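Local atomic coordinates of galactose-1-phosphate uridylyltransferase (Pyrobaculum aerophilum str. IM2, PDB entry 6K9Z), a protein that probably transfers the uridylyl group from UDP-glucose to hexose 1-phosphate in galactose metabolism, and binds zinc and uridine nucleotides. Residues N187-F193 with V204-R210; V80-H86 with T137-I143; M1-K5 with P60-A64. The protein carries 1 engineered substitution. All coordinates share one frame; numbering follows the deposited sequence.

Contact 1 of 3, residues N187-F193 with V204-R210; sequences NRNWKAF and VHIYPKR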
loop_
_atom_site.group_PDB
_atom_site.type_symbol
_atom_site.label_atom_id
_atom_site.label_comp_id
_atom_site.label_asym_id
_atom_site.label_seq_id
_atom_site.Cartn_x
_atom_site.Cartn_y
_atom_site.Cartn_z
ATOM N N ASN A 187 19.176 -16.154 -16.519
ATOM C CA ASN A 187 19.270 -17.041 -17.702
ATOM C C ASN A 187 19.724 -16.182 -18.892
ATOM O O ASN A 187 20.224 -15.050 -18.704
ATOM C CB ASN A 187 18.072 -17.975 -17.891
ATOM C CG ASN A 187 16.758 -17.254 -18.080
ATOM O OD1 ASN A 187 16.734 -16.114 -18.523
ATOM N ND2 ASN A 187 15.667 -17.923 -17.757
ATOM N N ARG A 188 19.604 -16.711 -20.094
ATOM C CA ARG A 188 20.123 -15.935 -21.243
ATOM C C ARG A 188 19.319 -14.663 -21.417
ATOM O O ARG A 188 19.894 -13.774 -22.041
ATOM C CB ARG A 188 20.060 -16.750 -22.533
ATOM C CG ARG A 188 21.051 -17.896 -22.518
ATOM C CD ARG A 188 20.914 -18.784 -23.710
ATOM N NE ARG A 188 21.996 -19.744 -23.697
ATOM C CZ ARG A 188 22.364 -20.457 -24.742
ATOM N NH1 ARG A 188 21.662 -20.354 -25.855
ATOM N NH2 ARG A 188 23.414 -21.273 -24.698
ATOM N N ASN A 189 18.061 -14.597 -20.953
ATOM C CA ASN A 189 17.182 -13.464 -21.353
ATOM C C ASN A 189 16.703 -12.651 -20.144
ATOM O O ASN A 189 16.108 -11.566 -20.402
ATOM C CB ASN A 189 16.028 -13.906 -22.238
ATOM C CG ASN A 189 16.496 -14.149 -23.664
ATOM O OD1 ASN A 189 16.989 -13.207 -24.272
ATOM N ND2 ASN A 189 16.364 -15.356 -24.213
ATOM N N TRP A 190 16.904 -13.136 -18.924
ATOM C CA TRP A 190 16.294 -12.531 -17.694
ATOM C C TRP A 190 17.292 -12.493 -16.533
ATOM O O TRP A 190 18.175 -13.359 -16.437
ATOM C CB TRP A 190 15.013 -13.242 -17.300
ATOM C CG TRP A 190 13.992 -13.169 -18.389
ATOM C CD1 TRP A 190 13.880 -14.024 -19.447
ATOM C CD2 TRP A 190 12.963 -12.175 -18.555
ATOM N NE1 TRP A 190 12.876 -13.618 -20.275
ATOM C CE2 TRP A 190 12.265 -12.516 -19.741
ATOM C CE3 TRP A 190 12.450 -11.153 -17.740
ATOM C CZ2 TRP A 190 11.171 -11.776 -20.190
ATOM C CZ3 TRP A 190 11.392 -10.403 -18.204
ATOM C CH2 TRP A 190 10.763 -10.719 -19.408
ATOM N N LYS A 191 17.197 -11.425 -15.734
ATOM C CA LYS A 191 17.891 -11.319 -14.446
ATOM C C LYS A 191 16.815 -11.106 -13.372
ATOM O O LYS A 191 15.957 -10.203 -13.535
ATOM C CB LYS A 191 18.785 -10.078 -14.430
ATOM C CG LYS A 191 20.123 -10.226 -15.039
ATOM C CD LYS A 191 21.074 -9.173 -14.347
ATOM C CE LYS A 191 22.496 -9.365 -14.735
ATOM N NZ LYS A 191 23.356 -8.334 -14.122
ATOM N N ALA A 192 16.904 -11.866 -12.299
ATOM C CA ALA A 192 16.077 -11.721 -11.088
ATOM C C ALA A 192 16.986 -11.309 -9.926
ATOM O O ALA A 192 17.980 -11.989 -9.689
ATOM C CB ALA A 192 15.466 -13.070 -10.816
ATOM N N PHE A 193 16.690 -10.205 -9.266
ATOM C CA PHE A 193 17.566 -9.627 -8.222
ATOM C C PHE A 193 16.671 -9.012 -7.159
ATOM O O PHE A 193 15.533 -8.602 -7.444
ATOM C CB PHE A 193 18.588 -8.644 -8.815
ATOM C CG PHE A 193 17.970 -7.468 -9.526
ATOM C CD1 PHE A 193 17.645 -6.317 -8.837
ATOM C CD2 PHE A 193 17.675 -7.526 -10.887
ATOM C CE1 PHE A 193 17.081 -5.237 -9.486
ATOM C CE2 PHE A 193 17.062 -6.451 -11.515
ATOM C CZ PHE A 193 16.806 -5.296 -10.820
ATOM N N VAL A 204 11.723 -9.530 -5.088
ATOM C CA VAL A 204 12.554 -9.884 -6.264
ATOM C C VAL A 204 11.948 -9.227 -7.490
ATOM O O VAL A 204 10.708 -9.331 -7.705
ATOM C CB VAL A 204 12.681 -11.414 -6.400
ATOM C CG1 VAL A 204 13.537 -11.739 -7.632
ATOM C CG2 VAL A 204 13.248 -12.089 -5.188
ATOM N N HIS A 205 12.776 -8.521 -8.264
ATOM C CA HIS A 205 12.363 -7.942 -9.571
ATOM C C HIS A 205 12.967 -8.783 -10.688
ATOM O O HIS A 205 14.174 -9.183 -10.563
ATOM C CB HIS A 205 12.785 -6.492 -9.646
ATOM C CG HIS A 205 12.024 -5.590 -8.748
ATOM N ND1 HIS A 205 12.048 -4.243 -8.905
ATOM C CD2 HIS A 205 11.269 -5.866 -7.656
ATOM C CE1 HIS A 205 11.332 -3.695 -7.942
ATOM N NE2 HIS A 205 10.854 -4.680 -7.143
ATOM N N ILE A 206 12.180 -9.063 -11.714
ATOM C CA ILE A 206 12.618 -9.918 -12.838
ATOM C C ILE A 206 12.568 -9.010 -14.074
ATOM O O ILE A 206 11.453 -8.618 -14.544
ATOM C CB ILE A 206 11.803 -11.207 -12.934
ATOM C CG1 ILE A 206 11.845 -11.967 -11.590
ATOM C CG2 ILE A 206 12.271 -12.091 -14.086
ATOM C CD1 ILE A 206 11.090 -13.289 -11.555
ATOM N N TYR A 207 13.733 -8.786 -14.662
ATOM C CA TYR A 207 13.872 -7.883 -15.828
ATOM C C TYR A 207 14.427 -8.619 -17.022
ATOM O O TYR A 207 15.290 -9.493 -16.882
ATOM C CB TYR A 207 14.863 -6.755 -15.584
ATOM C CG TYR A 207 14.330 -5.533 -14.882
ATOM C CD1 TYR A 207 14.265 -5.454 -13.494
ATOM C CD2 TYR A 207 14.018 -4.402 -15.606
ATOM C CE1 TYR A 207 13.842 -4.290 -12.866
ATOM C CE2 TYR A 207 13.592 -3.246 -15.002
ATOM C CZ TYR A 207 13.522 -3.171 -13.626
ATOM O OH TYR A 207 13.101 -1.993 -13.069
ATOM N N PRO A 208 13.977 -8.252 -18.230
ATOM C CA PRO A 208 14.618 -8.776 -19.434
ATOM C C PRO A 208 15.963 -8.059 -19.619
ATOM O O PRO A 208 16.110 -6.854 -19.319
ATOM C CB PRO A 208 13.598 -8.438 -20.530
ATOM C CG PRO A 208 12.970 -7.133 -20.056
ATOM C CD PRO A 208 12.967 -7.233 -18.533
ATOM N N LYS A 209 16.950 -8.827 -20.100
ATOM C CA LYS A 209 18.304 -8.287 -20.327
ATOM C C LYS A 209 18.263 -7.348 -21.542
ATOM O O LYS A 209 19.070 -6.435 -21.576
ATOM C CB LYS A 209 19.276 -9.450 -20.521
ATOM C CG LYS A 209 19.641 -10.141 -19.213
ATOM C CD LYS A 209 20.421 -11.438 -19.406
ATOM C CE LYS A 209 21.031 -11.931 -18.110
ATOM N NZ LYS A 209 22.025 -13.012 -18.345
ATOM N N ARG A 210 17.433 -7.649 -22.533
ATOM C CA ARG A 210 17.186 -6.740 -23.669
ATOM C C ARG A 210 16.154 -5.711 -23.231
ATOM O O ARG A 210 15.264 -6.076 -22.472
ATOM C CB ARG A 210 16.795 -7.517 -24.930
ATOM C CG ARG A 210 18.010 -8.081 -25.652
ATOM C CD ARG A 210 17.576 -8.734 -26.950
ATOM N NE ARG A 210 17.064 -10.036 -26.536
ATOM C CZ ARG A 210 16.768 -11.053 -27.340
ATOM N NH1 ARG A 210 16.339 -12.188 -26.808
ATOM N NH2 ARG A 210 16.895 -10.925 -28.655
HETATM O O HOH W 1 15.737 -10.128 -22.904
#

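Contact 2 of 3, residues V80-H86 with T137-I143; sequences VVETPQH and THPFSQI. Engineered in segment 137-143: Phe140 (natural residue His). With ZN (zinc ion), chain C; UDP (uridine-5'-diphosphate), chain G.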
loop_
_atom_site.group_PDB
_atom_site.type_symbol
_atom_site.label_atom_id
_atom_site.label_comp_id
_atom_site.label_asym_id
_atom_site.label_seq_id
_atom_site.Cartn_x
_atom_site.Cartn_y
_atom_site.Cartn_z
ATOM N N VAL A 80 -7.346 -15.077 -15.310
ATOM C CA VAL A 80 -6.476 -16.028 -16.050
ATOM C C VAL A 80 -6.497 -17.323 -15.219
ATOM O O VAL A 80 -5.817 -17.344 -14.156
ATOM C CB VAL A 80 -5.056 -15.477 -16.182
ATOM C CG1 VAL A 80 -4.120 -16.470 -16.888
ATOM C CG2 VAL A 80 -5.046 -14.095 -16.858
ATOM N N VAL A 81 -7.206 -18.333 -15.697
ATOM C CA VAL A 81 -7.204 -19.676 -15.070
ATOM C C VAL A 81 -5.976 -20.367 -15.631
ATOM O O VAL A 81 -5.958 -20.698 -16.836
ATOM C CB VAL A 81 -8.505 -20.448 -15.285
ATOM C CG1 VAL A 81 -8.557 -21.691 -14.413
ATOM C CG2 VAL A 81 -9.730 -19.593 -15.085
ATOM N N GLU A 82 -5.011 -20.612 -14.760
ATOM C CA GLU A 82 -3.619 -20.948 -15.112
ATOM C C GLU A 82 -3.423 -22.422 -15.483
ATOM O O GLU A 82 -2.384 -22.711 -16.053
ATOM C CB GLU A 82 -2.726 -20.550 -13.957
ATOM C CG GLU A 82 -2.615 -19.046 -13.825
ATOM C CD GLU A 82 -1.907 -18.635 -12.534
ATOM O OE1 GLU A 82 -1.673 -19.543 -11.701
ATOM O OE2 GLU A 82 -1.453 -17.473 -12.457
ATOM N N THR A 83 -4.362 -23.288 -15.113
ATOM C CA THR A 83 -4.293 -24.764 -15.305
ATOM C C THR A 83 -5.688 -25.294 -15.058
ATOM O O THR A 83 -6.405 -24.719 -14.241
ATOM C CB THR A 83 -3.310 -25.417 -14.316
ATOM O OG1 THR A 83 -3.430 -26.829 -14.394
ATOM C CG2 THR A 83 -3.589 -25.008 -12.874
ATOM N N PRO A 84 -6.109 -26.386 -15.725
ATOM C CA PRO A 84 -7.355 -27.065 -15.397
ATOM C C PRO A 84 -7.288 -27.806 -14.039
ATOM O O PRO A 84 -8.303 -28.086 -13.484
ATOM C CB PRO A 84 -7.539 -28.015 -16.617
ATOM C CG PRO A 84 -6.157 -28.253 -17.171
ATOM C CD PRO A 84 -5.396 -26.995 -16.869
ATOM N N GLN A 85 -6.070 -28.045 -13.539
ATOM C CA GLN A 85 -5.868 -28.802 -12.272
ATOM C C GLN A 85 -6.048 -27.884 -11.058
ATOM O O GLN A 85 -5.302 -26.900 -10.936
ATOM C CB GLN A 85 -4.468 -29.419 -12.246
ATOM C CG GLN A 85 -4.282 -30.562 -13.232
ATOM C CD GLN A 85 -2.903 -31.168 -13.149
ATOM O OE1 GLN A 85 -2.651 -32.258 -13.655
ATOM N NE2 GLN A 85 -1.991 -30.462 -12.501
ATOM N N HIS A 86 -7.043 -28.189 -10.222
ATOM C CA HIS A 86 -7.342 -27.412 -8.990
ATOM C C HIS A 86 -6.277 -27.583 -7.901
ATOM O O HIS A 86 -5.935 -26.575 -7.262
ATOM C CB HIS A 86 -8.725 -27.789 -8.449
ATOM C CG HIS A 86 -9.208 -26.879 -7.376
ATOM N ND1 HIS A 86 -10.126 -25.882 -7.619
ATOM C CD2 HIS A 86 -8.907 -26.806 -6.062
ATOM C CE1 HIS A 86 -10.375 -25.236 -6.499
ATOM N NE2 HIS A 86 -9.638 -25.783 -5.531
ATOM N N THR A 137 -8.862 -21.470 -4.139
ATOM C CA THR A 137 -7.609 -22.276 -4.071
ATOM C C THR A 137 -7.116 -22.641 -5.488
ATOM O O THR A 137 -5.920 -22.985 -5.664
ATOM C CB THR A 137 -7.824 -23.458 -3.119
ATOM O OG1 THR A 137 -9.014 -24.212 -3.414
ATOM C CG2 THR A 137 -7.944 -22.957 -1.691
ATOM N N HIS A 138 -7.958 -22.499 -6.509
ATOM C CA HIS A 138 -7.551 -22.807 -7.906
ATOM C C HIS A 138 -6.524 -21.782 -8.345
ATOM O O HIS A 138 -6.744 -20.594 -8.101
ATOM C CB HIS A 138 -8.793 -22.823 -8.812
ATOM C CG HIS A 138 -8.586 -23.572 -10.090
ATOM N ND1 HIS A 138 -9.222 -24.735 -10.381
ATOM C CD2 HIS A 138 -7.791 -23.291 -11.132
ATOM C CE1 HIS A 138 -8.862 -25.156 -11.584
ATOM N NE2 HIS A 138 -7.937 -24.289 -12.070
ATOM N N PRO A 139 -5.384 -22.211 -8.958
ATOM C CA PRO A 139 -4.364 -21.289 -9.440
ATOM C C PRO A 139 -4.952 -20.342 -10.485
ATOM O O PRO A 139 -5.482 -20.792 -11.494
ATOM C CB PRO A 139 -3.320 -22.175 -10.117
ATOM C CG PRO A 139 -3.473 -23.479 -9.417
ATOM C CD PRO A 139 -4.967 -23.606 -9.191
ATOM N N PHE A 140 -4.805 -19.050 -10.235
ATOM C CA PHE A 140 -5.291 -18.002 -11.168
ATOM C C PHE A 140 -4.516 -16.710 -10.916
ATOM O O PHE A 140 -3.990 -16.453 -9.805
ATOM C CB PHE A 140 -6.799 -17.765 -11.069
ATOM C CG PHE A 140 -7.216 -16.991 -9.851
ATOM C CD1 PHE A 140 -7.393 -17.640 -8.646
ATOM C CD2 PHE A 140 -7.399 -15.624 -9.892
ATOM C CE1 PHE A 140 -7.752 -16.940 -7.507
ATOM C CE2 PHE A 140 -7.749 -14.915 -8.748
ATOM C CZ PHE A 140 -7.913 -15.574 -7.561
ATOM N N SER A 141 -4.570 -15.878 -11.936
ATOM C CA SER A 141 -4.084 -14.482 -11.911
ATOM C C SER A 141 -5.179 -13.574 -12.513
ATOM O O SER A 141 -6.206 -14.069 -12.933
ATOM C CB SER A 141 -2.717 -14.392 -12.591
ATOM O OG SER A 141 -2.622 -15.191 -13.746
ATOM N N GLN A 142 -4.905 -12.286 -12.602
ATOM C CA GLN A 142 -5.921 -11.296 -12.971
ATOM C C GLN A 142 -5.314 -10.350 -14.001
ATOM O O GLN A 142 -4.124 -10.055 -13.944
ATOM C CB GLN A 142 -6.456 -10.552 -11.735
ATOM C CG GLN A 142 -7.277 -11.434 -10.774
ATOM C CD GLN A 142 -7.987 -10.607 -9.737
ATOM O OE1 GLN A 142 -8.906 -9.804 -10.020
ATOM N NE2 GLN A 142 -7.566 -10.806 -8.513
ATOM N N ILE A 143 -6.181 -9.860 -14.876
ATOM C CA ILE A 143 -5.866 -8.720 -15.768
ATOM C C ILE A 143 -6.926 -7.622 -15.581
ATOM O O ILE A 143 -8.124 -7.934 -15.661
ATOM C CB ILE A 143 -5.849 -9.183 -17.232
ATOM C CG1 ILE A 143 -4.776 -10.243 -17.518
ATOM C CG2 ILE A 143 -5.655 -7.956 -18.123
ATOM C CD1 ILE A 143 -5.071 -11.117 -18.717
HETATM ZN ZN ZN C . -10.924 -25.414 -9.319
HETATM N N1 UDP G . -14.029 -14.441 -9.233
HETATM C C2 UDP G . -14.796 -14.670 -10.383
HETATM N N3 UDP G . -15.827 -15.508 -10.367
HETATM C C4 UDP G . -16.158 -16.104 -9.242
HETATM C C5 UDP G . -15.462 -15.896 -8.083
HETATM C C6 UDP G . -14.394 -15.034 -8.116
HETATM O O2 UDP G . -14.553 -14.170 -11.444
HETATM O O4 UDP G . -17.098 -16.877 -9.226
HETATM C "C1'" UDP G . -12.929 -13.501 -9.163
HETATM C "C2'" UDP G . -13.469 -12.490 -8.151
HETATM O "O2'" UDP G . -14.581 -11.701 -8.517
HETATM C "C3'" UDP G . -12.271 -11.648 -7.843
HETATM C "C4'" UDP G . -11.200 -12.650 -7.836
HETATM O "O4'" UDP G . -11.755 -13.830 -8.432
HETATM O "O3'" UDP G . -12.021 -10.625 -8.746
HETATM C "C5'" UDP G . -10.939 -12.615 -6.341
HETATM O "O5'" UDP G . -10.451 -11.318 -5.908
HETATM P PA UDP G . -11.165 -9.851 -5.660
HETATM O O1A UDP G . -12.571 -9.947 -5.110
HETATM O O2A UDP G . -10.311 -9.223 -4.605
HETATM O O3A UDP G . -11.059 -9.064 -7.087
HETATM P PB UDP G . -11.743 -7.815 -7.713
HETATM O O1B UDP G . -13.071 -8.257 -7.739
HETATM O O2B UDP G . -11.137 -7.568 -9.030
HETATM O O3B UDP G . -11.597 -6.744 -6.801
#

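Contact 3 of 3, residues M1-K5 with P60-A64; sequences MEIRK and PEPTA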
loop_
_atom_site.group_PDB
_atom_site.type_symbol
_atom_site.label_atom_id
_atom_site.label_comp_id
_atom_site.label_asym_id
_atom_site.label_seq_id
_atom_site.Cartn_x
_atom_site.Cartn_y
_atom_site.Cartn_z
ATOM N N MET A 1 -21.287 3.070 -10.269
ATOM C CA MET A 1 -19.992 2.436 -10.634
ATOM C C MET A 1 -19.164 3.423 -11.462
ATOM O O MET A 1 -19.629 3.827 -12.536
ATOM C CB MET A 1 -20.213 1.163 -11.452
ATOM C CG MET A 1 -18.922 0.532 -11.927
ATOM S SD MET A 1 -19.167 -0.377 -13.461
ATOM C CE MET A 1 -17.746 -1.466 -13.449
ATOM N N GLU A 2 -17.992 3.807 -10.957
ATOM C CA GLU A 2 -17.133 4.791 -11.665
ATOM C C GLU A 2 -15.706 4.765 -11.108
ATOM O O GLU A 2 -15.455 4.065 -10.113
ATOM C CB GLU A 2 -17.696 6.198 -11.484
ATOM C CG GLU A 2 -17.604 6.692 -10.054
ATOM C CD GLU A 2 -18.888 6.538 -9.263
ATOM O OE1 GLU A 2 -19.962 6.591 -9.878
ATOM O OE2 GLU A 2 -18.805 6.361 -8.037
ATOM N N ILE A 3 -14.801 5.488 -11.763
ATOM C CA ILE A 3 -13.411 5.611 -11.240
ATOM C C ILE A 3 -13.275 7.010 -10.633
ATOM O O ILE A 3 -13.353 7.990 -11.395
ATOM C CB ILE A 3 -12.361 5.360 -12.340
ATOM C CG1 ILE A 3 -12.455 3.940 -12.902
ATOM C CG2 ILE A 3 -10.965 5.665 -11.820
ATOM C CD1 ILE A 3 -11.440 3.631 -13.977
ATOM N N ARG A 4 -13.150 7.090 -9.304
ATOM C CA ARG A 4 -12.954 8.390 -8.634
ATOM C C ARG A 4 -11.471 8.688 -8.513
ATOM O O ARG A 4 -10.642 7.762 -8.504
ATOM C CB ARG A 4 -13.698 8.395 -7.289
ATOM C CG ARG A 4 -15.166 8.031 -7.372
ATOM C CD ARG A 4 -15.843 8.227 -6.043
ATOM N NE ARG A 4 -17.226 7.895 -6.124
ATOM C CZ ARG A 4 -18.117 8.118 -5.174
ATOM N NH1 ARG A 4 -17.766 8.737 -4.052
ATOM N NH2 ARG A 4 -19.369 7.751 -5.352
ATOM N N LYS A 5 -11.117 9.970 -8.411
ATOM C CA LYS A 5 -9.702 10.370 -8.297
ATOM C C LYS A 5 -9.498 11.150 -7.003
ATOM O O LYS A 5 -10.290 12.034 -6.683
ATOM C CB LYS A 5 -9.266 11.143 -9.532
ATOM C CG LYS A 5 -7.823 11.524 -9.565
ATOM C CD LYS A 5 -7.524 12.137 -10.899
ATOM C CE LYS A 5 -6.207 12.850 -10.933
ATOM N NZ LYS A 5 -5.907 13.240 -12.322
ATOM N N PRO A 60 -21.736 2.708 -16.611
ATOM C CA PRO A 60 -22.751 3.749 -16.519
ATOM C C PRO A 60 -22.120 5.155 -16.444
ATOM O O PRO A 60 -20.885 5.313 -16.289
ATOM C CB PRO A 60 -23.513 3.399 -15.239
ATOM C CG PRO A 60 -22.442 2.751 -14.400
ATOM C CD PRO A 60 -21.554 1.983 -15.342
ATOM N N GLU A 61 -23.005 6.156 -16.503
ATOM C CA GLU A 61 -22.624 7.566 -16.263
ATOM C C GLU A 61 -22.021 7.653 -14.857
ATOM O O GLU A 61 -22.588 7.155 -13.882
ATOM C CB GLU A 61 -23.827 8.486 -16.490
ATOM C CG GLU A 61 -23.560 9.930 -16.103
ATOM C CD GLU A 61 -24.719 10.881 -16.374
ATOM O OE1 GLU A 61 -25.387 10.720 -17.428
ATOM O OE2 GLU A 61 -24.963 11.780 -15.524
ATOM N N PRO A 62 -20.802 8.208 -14.708
ATOM C CA PRO A 62 -20.207 8.326 -13.376
ATOM C C PRO A 62 -20.891 9.338 -12.442
ATOM O O PRO A 62 -21.471 10.300 -12.906
ATOM C CB PRO A 62 -18.737 8.675 -13.666
ATOM C CG PRO A 62 -18.690 9.214 -15.073
ATOM C CD PRO A 62 -19.906 8.659 -15.786
ATOM N N THR A 63 -20.869 9.043 -11.142
ATOM C CA THR A 63 -21.329 9.953 -10.050
ATOM C C THR A 63 -20.461 11.213 -10.057
ATOM O O THR A 63 -19.283 11.061 -9.763
ATOM C CB THR A 63 -21.278 9.247 -8.693
ATOM O OG1 THR A 63 -21.813 7.929 -8.867
ATOM C CG2 THR A 63 -22.034 9.983 -7.605
ATOM N N ALA A 64 -21.066 12.384 -10.263
ATOM C CA ALA A 64 -20.306 13.649 -10.351
ATOM C C ALA A 64 -20.513 14.529 -9.110
ATOM O O ALA A 64 -21.664 14.690 -8.674
ATOM C CB ALA A 64 -20.709 14.380 -11.607
HETATM O O HOH W 2 -18.649 4.541 -14.988
HETATM O O HOH W 3 -22.749 5.224 -11.739
#

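Contact 1 of 3, residues N187-F193 with V204-R210
Trp190 and Pro208 meet across the antiparallel beta hairpin of strands 190-193 and 202-208 in the C-terminal half of the enzyme. Pro208 CB lies over the six-membered ring of Trp190, 3.8 Å from its centroid, a CH-pi contact 14° off the ring normal. With CG beside its backbone N (chi1 -60°) and chi2 at 86°, the benzo part lies across the neighbouring strand, where CE3 also packs on Ile206 CG2. Ala192 CB continues this apolar face against Ile206 CG1 and Val204 CG1, and helix 220-240 covers it, taking the indole NE1 through Glu222 O. On the reverse face Phe193 CE2 approaches Tyr207 CD1 at 3.6 Å, but the near-parallel rings are slid apart and barely overlap; Tyr207 instead stacks on His266, an iron ligand. Four backbone bonds pair Lys191 with Tyr207 and Phe193 with His205.

Toward the open end of the hairpin the packing gives way to polar links. Lys209 NZ reaches Asn187 O at 2.7 Å and also bonds Gln186, and Arg210 NH1 meets Asn189 OD1 at 2.8 Å from above the amide plane. A water joins Asn189 O to Arg210 N. Asn189 ND2 turns to Asp225. The chemistry thus changes along the hairpin: apolar contacts and ladder bonds hold the buried strands, while the charged ends of Lys209 and Arg210 donate to neutral loop carbonyls at the more exposed end.

Contact 2 of 3, residues V80-H86 with T137-I143
His86 and His138 both hold CG anti to the backbone nitrogen (chi1 -169° and -160°), and this carries the two ND1 atoms to one zinc ion, at 1.9 Å from His86 ND1 and 2.1 Å from His138 ND1. Cys30 and Cys33 complete the site. The rings stand nearly perpendicular, with planes at 83°. Each far nitrogen is tied across the contact: His138 NE2 donates to Thr83 O at 2.7 Å, in its ring plane, and His86 NE2 donates to Thr137 OG1, tilted from its ring plane.

Beyond the metal, strands 76-81 and 140-146 pair antiparallel through two backbone bonds between Val80 and Ser141. Ser141 OG donates to the anti side of Glu82 OE2 at 2.9 Å, while Glu82 OE1 forms a salt bridge with Arg126. On the same face Val80 CG2 packs against Ile143 CD1. The engineered Phe140, at the predicted uridylylated histidine position, points to the other face with Val81; its CE2 lies 4.2 Å from UDP O4'. With NE2 donating, the second-shell bonds would hold the rotation of both histidine rings and are consistent with the tautomer that leaves ND1 for zinc.

Contact 3 of 3, residues M1-K5 with P60-A64
Glu2 OE1 accepts a hydrogen bond from Thr63 N at 2.9 Å. The contact fastens the first strand of a small three-stranded antiparallel sheet, in which 2-5 runs between 12-15 and 70-71, to the loop that precedes strand 70-71. Thr63 N approaches from well above the carboxylate plane, 51° out of it. The threonine OG1 also points at OE1, though at a distance too short to be trusted in detail. Glu2 starts with CG between the backbone N and carbonyl carbon (chi1 67°) and then turns at chi2 (-98°), a bend that brings OE1 to Thr63 while leaving OE2 for Arg4.

Arg4 lies on the same strand, and its NE, at 2.9 Å, and NH2, at 3.1 Å, both donate to Glu2 OE2. Both nitrogens come from the same face of the carboxylate, and OE2 lies in the guanidinium plane. The carboxylate is thus held from both oxygens, by Thr63 at OE1 and Arg4 at OE2, and the positive arginine probably stabilises its ionised form. Arg4 NH1 turns outward to the second subunit, forming a salt bridge with Glu299 of that subunit, and the guanidinium makes a cation-pi contact with its Phe196, so the chain of charges reaches the dimer interface.

Apolar contact is slighter. Glu2 CB touches Pro62 CB at 3.5 Å, and Met1 SD lies against Pro60 CD. Two waters close the remaining distance between the backbones: one donates to both Met1 O and Pro60 O, and the other accepts from Met1 N while donating to Glu61 O, 2.9 Å away.

Contacts 1 and 2 belong to one nine-stranded antiparallel sheet, contact 2 near the end formed by strand 46-49 and contact 1 near the end formed by strand 183-186. Their centres are 24 Å apart and their nearest atoms about 13 Å, and they belong to the C- and N-terminal halves of the transferase respectively. Each borders a metal: residues 80-86 and 137-143 hold a zinc ion directly, whereas the His205 side chain of contact 1 is about 5 Å from the bound iron. Contact 3 lies on a separate small sheet, about 12 Å from contact 2 between nearest atoms. The Met1 side chain is still about 10 Å from UDP, whose pocket includes Gln142 of contact 2.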